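Uncharacterized protein YjgB (Bacillus subtilis, PDB 4YGT) is of unknown function but is probably a secreted lipoprotein, the first structural representative of the DUF4309 family in the PepSY clan. Local coordinates at residues R65-H70 with F80-D85; I88-Y93 with H154-A159. One frame throughout, in Å; residues are numbered along the deposited sequence.

How the interactions relate
Both contacts belong to one antiparallel sheet, follow each other along the chain and are largely buried. Interaction 1 closes the hairpin of strands 67-69 and 77-82 at the sheet's edge, its centre about 12 Å from that of the chain, with the exposed Arg-65 at its rim; interaction 2, about 5 Å from the chain centre, pairs the middle strands 88-95 and 152-159, far apart in sequence. Strands 77-82 and 88-95 are neighbours, so Ser-81 pairs with the bulge at Ser-89 and Glu-90 and joins the two contacts. Interaction 1 adds side-chain contacts to its single bridge, an aspartate-tyrosine bond and a serine over a ring; interaction 2 has a longer backbone ladder and a charged, polar face. One sulfate touches both, through Arg-65 and Arg-92.

Interaction 1: residues R65-H70 with F80-D85. With SO4 (sulfate ion), chain B; EDO (1,2-ethanediol), chain C.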
loop_
_atom_site.group_PDB
_atom_site.type_symbol
_atom_site.label_atom_id
_atom_site.label_comp_id
_atom_site.label_asym_id
_atom_site.label_seq_id
_atom_site.Cartn_x
_atom_site.Cartn_y
_atom_site.Cartn_z
ATOM N N ARG A 65 -13.197 -0.670 -7.278
ATOM C CA ARG A 65 -13.679 -0.569 -5.900
ATOM C C ARG A 65 -12.734 0.291 -5.020
ATOM O O ARG A 65 -12.877 0.296 -3.800
ATOM C CB ARG A 65 -13.927 -1.961 -5.289
ATOM C CG ARG A 65 -12.701 -2.808 -5.116
ATOM C CD ARG A 65 -13.050 -4.228 -4.768
ATOM N NE ARG A 65 -11.816 -4.934 -4.459
ATOM C CZ ARG A 65 -11.257 -4.955 -3.258
ATOM N NH1 ARG A 65 -11.860 -4.372 -2.226
ATOM N NH2 ARG A 65 -10.102 -5.580 -3.069
ATOM N N PHE A 66 -11.839 1.081 -5.656
ATOM C CA PHE A 66 -10.878 1.949 -4.971
ATOM C C PHE A 66 -11.019 3.387 -5.345
ATOM O O PHE A 66 -11.075 3.714 -6.525
ATOM C CB PHE A 66 -9.419 1.542 -5.272
ATOM C CG PHE A 66 -8.966 0.308 -4.536
ATOM C CD1 PHE A 66 -9.278 -0.961 -5.015
ATOM C CD2 PHE A 66 -8.255 0.410 -3.345
ATOM C CE1 PHE A 66 -8.912 -2.102 -4.301
ATOM C CE2 PHE A 66 -7.872 -0.723 -2.646
ATOM C CZ PHE A 66 -8.217 -1.972 -3.116
ATOM N N ASP A 67 -11.006 4.264 -4.334
ATOM C CA ASP A 67 -10.881 5.709 -4.553
ATOM C C ASP A 67 -9.423 5.881 -4.906
ATOM O O ASP A 67 -8.573 5.540 -4.085
ATOM C CB ASP A 67 -11.291 6.507 -3.303
ATOM C CG ASP A 67 -12.752 6.877 -3.256
ATOM O OD1 ASP A 67 -13.436 6.772 -4.308
ATOM O OD2 ASP A 67 -13.213 7.285 -2.188
ATOM N N LEU A 68 -9.118 6.239 -6.163
ATOM C CA LEU A 68 -7.719 6.290 -6.597
ATOM C C LEU A 68 -7.159 7.718 -6.702
ATOM O O LEU A 68 -7.772 8.619 -7.285
ATOM C CB LEU A 68 -7.544 5.553 -7.921
ATOM C CG LEU A 68 -7.759 4.059 -7.864
ATOM C CD1 LEU A 68 -8.125 3.520 -9.240
ATOM C CD2 LEU A 68 -6.540 3.340 -7.269
ATOM N N TYR A 69 -5.988 7.900 -6.083
ATOM C CA TYR A 69 -5.265 9.163 -6.033
ATOM C C TYR A 69 -3.952 8.946 -6.724
ATOM O O TYR A 69 -3.156 8.104 -6.314
ATOM C CB TYR A 69 -5.104 9.632 -4.582
ATOM C CG TYR A 69 -6.435 9.934 -3.923
ATOM C CD1 TYR A 69 -7.024 11.186 -4.042
ATOM C CD2 TYR A 69 -7.112 8.960 -3.191
ATOM C CE1 TYR A 69 -8.249 11.471 -3.443
ATOM C CE2 TYR A 69 -8.338 9.233 -2.577
ATOM C CZ TYR A 69 -8.904 10.490 -2.713
ATOM O OH TYR A 69 -10.095 10.784 -2.101
ATOM N N HIS A 70 -3.782 9.623 -7.845
ATOM C CA HIS A 70 -2.609 9.505 -8.694
ATOM C C HIS A 70 -1.381 10.053 -7.992
ATOM O O HIS A 70 -1.506 10.952 -7.168
ATOM C CB HIS A 70 -2.859 10.285 -10.006
ATOM C CG HIS A 70 -2.003 9.830 -11.139
ATOM N ND1 HIS A 70 -0.743 10.353 -11.345
ATOM C CD2 HIS A 70 -2.257 8.905 -12.093
ATOM C CE1 HIS A 70 -0.270 9.738 -12.416
ATOM N NE2 HIS A 70 -1.143 8.850 -12.895
ATOM N N PHE A 80 -7.979 3.565 -1.859
ATOM C CA PHE A 80 -8.751 3.220 -0.675
ATOM C C PHE A 80 -10.015 2.493 -1.079
ATOM O O PHE A 80 -10.772 2.992 -1.893
ATOM C CB PHE A 80 -9.107 4.477 0.125
ATOM C CG PHE A 80 -7.905 5.236 0.627
ATOM C CD1 PHE A 80 -7.274 6.184 -0.177
ATOM C CD2 PHE A 80 -7.396 5.001 1.899
ATOM C CE1 PHE A 80 -6.165 6.886 0.286
ATOM C CE2 PHE A 80 -6.281 5.700 2.356
ATOM C CZ PHE A 80 -5.674 6.635 1.546
ATOM N N SER A 81 -10.224 1.304 -0.544
ATOM C CA SER A 81 -11.477 0.565 -0.705
ATOM C C SER A 81 -12.187 0.631 0.654
ATOM O O SER A 81 -11.536 0.864 1.679
ATOM C CB SER A 81 -11.233 -0.864 -1.179
ATOM O OG SER A 81 -10.663 -1.664 -0.158
ATOM N N TYR A 82 -13.508 0.480 0.667
ATOM C CA TYR A 82 -14.304 0.602 1.889
ATOM C C TYR A 82 -15.249 -0.577 2.128
ATOM O O TYR A 82 -15.684 -1.227 1.173
ATOM C CB TYR A 82 -15.135 1.889 1.804
ATOM C CG TYR A 82 -14.337 3.096 1.353
ATOM C CD1 TYR A 82 -13.422 3.713 2.206
ATOM C CD2 TYR A 82 -14.468 3.600 0.057
ATOM C CE1 TYR A 82 -12.650 4.793 1.780
ATOM C CE2 TYR A 82 -13.703 4.688 -0.377
ATOM C CZ TYR A 82 -12.814 5.297 0.496
ATOM O OH TYR A 82 -12.073 6.388 0.100
ATOM N N HIS A 83 -15.618 -0.819 3.409
ATOM C CA HIS A 83 -16.645 -1.814 3.754
ATOM C C HIS A 83 -18.022 -1.196 3.441
ATOM O O HIS A 83 -18.096 -0.020 3.058
ATOM C CB HIS A 83 -16.581 -2.233 5.242
ATOM C CG HIS A 83 -15.285 -2.818 5.714
ATOM N ND1 HIS A 83 -14.919 -4.102 5.391
ATOM C CD2 HIS A 83 -14.366 -2.302 6.563
ATOM C CE1 HIS A 83 -13.765 -4.310 6.008
ATOM N NE2 HIS A 83 -13.398 -3.257 6.732
ATOM N N LYS A 84 -19.106 -1.964 3.643
ATOM C CA LYS A 84 -20.472 -1.491 3.445
ATOM C C LYS A 84 -20.741 -0.242 4.330
ATOM O O LYS A 84 -21.274 0.755 3.833
ATOM C CB LYS A 84 -21.461 -2.633 3.763
ATOM C CG LYS A 84 -22.795 -2.551 3.031
ATOM C CD LYS A 84 -23.679 -3.774 3.341
ATOM C CE LYS A 84 -25.033 -3.720 2.666
ATOM N NZ LYS A 84 -25.772 -5.005 2.790
ATOM N N ASP A 85 -20.266 -0.277 5.606
ATOM C CA ASP A 85 -20.400 0.771 6.637
ATOM C C ASP A 85 -19.575 2.058 6.336
ATOM O O ASP A 85 -19.620 3.003 7.126
ATOM C CB ASP A 85 -20.025 0.206 8.033
ATOM C CG ASP A 85 -18.556 -0.108 8.317
ATOM O OD1 ASP A 85 -17.704 0.114 7.411
ATOM O OD2 ASP A 85 -18.251 -0.540 9.457
HETATM S S SO4 B . -9.470 -5.603 -7.230
HETATM O O1 SO4 B . -10.917 -5.398 -7.094
HETATM O O2 SO4 B . -8.819 -4.484 -7.904
HETATM O O3 SO4 B . -8.908 -5.774 -5.885
HETATM O O4 SO4 B . -9.182 -6.786 -8.018
HETATM C C1 EDO C . -2.084 12.821 -3.182
HETATM O O1 EDO C . -2.840 12.157 -4.172
HETATM C C2 EDO C . -0.625 12.362 -3.224
HETATM O O2 EDO C . -0.137 12.469 -4.553
HETATM O O HOH W 1 -15.139 -0.020 -1.993
#
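With CG beside the backbone N and opposite the carbonyl carbon (chi1 -90°), Asp-67 turns its carboxylate to Tyr-82, whose own chi1 of -47° brings the phenol to meet it. Tyr-82 OH donates to Asp-67 OD2 at 2.7 Å, reaching the anti side of that oxygen from somewhat outside the carboxylate plane, while the acid sits at the ring's edge with the two planes 70° apart. His-50 of helix 46-53 also bonds OD2, and the backbone N of Val-60 bonds OD1, so both oxygens of this buried acid are engaged. On the backbone, Asp-67 and Phe-80 form an antiparallel hydrogen-bonded pair, with Asp-67 N to Phe-80 O at 2.8 Å and Phe-80 N to Asp-67 O at 3.0 Å. Tyr-69 crosses Phe-80 at about a right angle, Tyr-69 CE2 to Phe-80 CD1 4.0 Å, and Phe-53 meets both rings. Away from the acid, Ser-81 CB lies over one face of the Phe-66 ring, 3.8 Å from its centroid, a CH-pi contact; Ser-81 OG bonds Ser-89. The guanidinium of Arg-65 rests over Phe-66 CE1, and its NE donates to O1 of a sulfate, probably from the crystallisation liquor, at 2.8 Å, NH2 to sulfate O3 at 3.1 Å. This edge hairpin thus joins a buried acid, held by Tyr-82, His-50 and Val-60, with an exposed arginine that can hold an anion.

Interaction 2: residues I88-Y93 with H154-A159; sequences ISEIRY and HVNLKA. With SO4 (sulfate ion), chain B.
Arg-92 CD lies over one face of the His-154 ring, offset toward its rim and 4.1 Å from the centroid, a CH-pi contact; the guanidinium runs alongside, 25° from the ring plane. His-154 CE1 lies over one face of the guanidinium, and at its edge come Asn-156 OD1 and the sulfate, to which NH2 makes a weak bond. Asn-156 OD1 takes two donors: His-154 ND1 at 3.0 Å, tilted out of the amide plane, and, weakly, Arg-92 NE. A bend at chi3 (-82°) in the otherwise extended Arg-92 chain turns its NH2 back along the strand to Glu-90 OE2, a 3.2 Å salt bridge that comes from above the carboxylate plane. On the same face, water 3 bridges Glu-90 OE1 and Lys-158 NZ. An alanine in place of Arg-92 takes away this salt bridge and the chain over the ring, which would probably leave the buried carboxylate short of a charged mate and the His-154 ring freer to turn. Backbone bonds zip the strands: Ile-91 N to Leu-157 O spans 2.9 Å and Leu-157 N to Ile-91 O 2.8 Å, and Tyr-93 pairs likewise with Val-155. The side chains of these four lie on the other face, where helix 14-27 packs on Tyr-93 and Leu-157. The central strands are therefore two-sided, apolar toward the helix and polar where Glu-90 probably offsets part of the positive charge, bound directly to Arg-92 and through water to Lys-158.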
loop_
_atom_site.group_PDB
_atom_site.type_symbol
_atom_site.label_atom_id
_atom_site.label_comp_id
_atom_site.label_asym_id
_atom_site.label_seq_id
_atom_site.Cartn_x
_atom_site.Cartn_y
_atom_site.Cartn_z
ATOM N N ILE A 88 -12.606 2.199 5.997
ATOM C CA ILE A 88 -11.565 1.703 5.089
ATOM C C ILE A 88 -11.376 0.162 5.221
ATOM O O ILE A 88 -11.106 -0.357 6.307
ATOM C CB ILE A 88 -10.232 2.470 5.312
ATOM C CG1 ILE A 88 -10.406 4.016 5.117
ATOM C CG2 ILE A 88 -9.103 1.905 4.432
ATOM C CD1 ILE A 88 -9.135 4.848 5.501
ATOM N N SER A 89 -11.494 -0.562 4.093
ATOM C CA SER A 89 -11.256 -2.008 4.115
ATOM C C SER A 89 -9.835 -2.321 3.671
ATOM O O SER A 89 -9.276 -3.300 4.146
ATOM C CB SER A 89 -12.271 -2.773 3.271
ATOM O OG SER A 89 -12.436 -2.231 1.976
ATOM N N GLU A 90 -9.222 -1.475 2.797
ATOM C CA GLU A 90 -7.861 -1.709 2.306
ATOM C C GLU A 90 -7.206 -0.432 1.852
ATOM O O GLU A 90 -7.873 0.451 1.294
ATOM C CB GLU A 90 -7.896 -2.731 1.151
ATOM C CG GLU A 90 -6.546 -3.176 0.603
ATOM C CD GLU A 90 -6.591 -4.280 -0.434
ATOM O OE1 GLU A 90 -7.586 -5.040 -0.474
ATOM O OE2 GLU A 90 -5.603 -4.403 -1.191
ATOM N N ILE A 91 -5.890 -0.324 2.100
ATOM C CA ILE A 91 -5.106 0.830 1.629
ATOM C C ILE A 91 -4.083 0.267 0.653
ATOM O O ILE A 91 -3.481 -0.765 0.930
ATOM C CB ILE A 91 -4.456 1.706 2.762
ATOM C CG1 ILE A 91 -5.505 2.121 3.823
ATOM C CG2 ILE A 91 -3.751 2.946 2.171
ATOM C CD1 ILE A 91 -4.969 2.766 5.120
ATOM N N ARG A 92 -3.953 0.903 -0.508
ATOM C CA ARG A 92 -3.029 0.531 -1.550
ATOM C C ARG A 92 -2.072 1.705 -1.803
ATOM O O ARG A 92 -2.519 2.812 -2.102
ATOM C CB ARG A 92 -3.836 0.151 -2.790
ATOM C CG ARG A 92 -3.101 -0.699 -3.788
ATOM C CD ARG A 92 -4.080 -1.342 -4.741
ATOM N NE ARG A 92 -4.700 -2.556 -4.204
ATOM C CZ ARG A 92 -5.630 -3.253 -4.849
ATOM N NH1 ARG A 92 -6.086 -2.835 -6.021
ATOM N NH2 ARG A 92 -6.147 -4.343 -4.305
ATOM N N TYR A 93 -0.761 1.465 -1.618
ATOM C CA TYR A 93 0.349 2.398 -1.807
ATOM C C TYR A 93 0.991 2.102 -3.174
ATOM O O TYR A 93 1.467 0.994 -3.388
ATOM C CB TYR A 93 1.342 2.245 -0.638
ATOM C CG TYR A 93 2.585 3.093 -0.734
ATOM C CD1 TYR A 93 2.599 4.401 -0.263
ATOM C CD2 TYR A 93 3.761 2.582 -1.275
ATOM C CE1 TYR A 93 3.736 5.202 -0.386
ATOM C CE2 TYR A 93 4.909 3.367 -1.387
ATOM C CZ TYR A 93 4.893 4.678 -0.938
ATOM O OH TYR A 93 6.020 5.463 -1.058
ATOM N N HIS A 154 2.641 -2.176 -6.086
ATOM C CA HIS A 154 1.884 -1.564 -4.995
ATOM C C HIS A 154 2.028 -2.414 -3.733
ATOM O O HIS A 154 2.397 -3.594 -3.796
ATOM C CB HIS A 154 0.399 -1.328 -5.343
ATOM C CG HIS A 154 -0.318 -2.532 -5.875
ATOM N ND1 HIS A 154 -0.844 -3.501 -5.029
ATOM C CD2 HIS A 154 -0.588 -2.876 -7.151
ATOM C CE1 HIS A 154 -1.417 -4.390 -5.822
ATOM N NE2 HIS A 154 -1.298 -4.045 -7.104
ATOM N N VAL A 155 1.784 -1.783 -2.591
ATOM C CA VAL A 155 1.831 -2.392 -1.263
ATOM C C VAL A 155 0.443 -2.221 -0.668
ATOM O O VAL A 155 -0.057 -1.105 -0.623
ATOM C CB VAL A 155 2.933 -1.761 -0.387
ATOM C CG1 VAL A 155 3.032 -2.472 0.952
ATOM C CG2 VAL A 155 4.281 -1.778 -1.096
ATOM N N ASN A 156 -0.212 -3.327 -0.296
ATOM C CA ASN A 156 -1.559 -3.324 0.281
ATOM C C ASN A 156 -1.571 -3.524 1.779
ATOM O O ASN A 156 -0.805 -4.325 2.304
ATOM C CB ASN A 156 -2.427 -4.406 -0.352
ATOM C CG ASN A 156 -2.550 -4.328 -1.842
ATOM O OD1 ASN A 156 -2.279 -3.294 -2.451
ATOM N ND2 ASN A 156 -2.965 -5.431 -2.464
ATOM N N LEU A 157 -2.467 -2.805 2.472
ATOM C CA LEU A 157 -2.671 -2.983 3.903
ATOM C C LEU A 157 -4.118 -3.320 4.169
ATOM O O LEU A 157 -5.001 -2.591 3.733
ATOM C CB LEU A 157 -2.251 -1.749 4.707
ATOM C CG LEU A 157 -2.319 -1.874 6.239
ATOM C CD1 LEU A 157 -1.334 -2.888 6.768
ATOM C CD2 LEU A 157 -2.090 -0.560 6.870
ATOM N N LYS A 158 -4.365 -4.431 4.891
ATOM C CA LYS A 158 -5.723 -4.827 5.265
ATOM C C LYS A 158 -5.711 -5.565 6.594
ATOM O O LYS A 158 -4.644 -5.950 7.063
ATOM C CB LYS A 158 -6.418 -5.652 4.156
ATOM C CG LYS A 158 -5.798 -6.994 3.793
ATOM C CD LYS A 158 -6.793 -7.786 2.948
ATOM C CE LYS A 158 -6.171 -8.923 2.181
ATOM N NZ LYS A 158 -6.996 -9.305 0.997
ATOM N N ALA A 159 -6.891 -5.769 7.203
ATOM C CA ALA A 159 -6.989 -6.544 8.441
ATOM C C ALA A 159 -6.807 -8.020 8.157
ATOM O O ALA A 159 -7.230 -8.504 7.089
ATOM C CB ALA A 159 -8.334 -6.314 9.110
HETATM S S SO4 B . -9.470 -5.603 -7.230
HETATM O O1 SO4 B . -10.917 -5.398 -7.094
HETATM O O2 SO4 B . -8.819 -4.484 -7.904
HETATM O O3 SO4 B . -8.908 -5.774 -5.885
HETATM O O4 SO4 B . -9.182 -6.786 -8.018
HETATM O O HOH W 2 -9.371 -5.108 6.119
HETATM O O HOH W 3 -6.981 -7.734 -1.576
#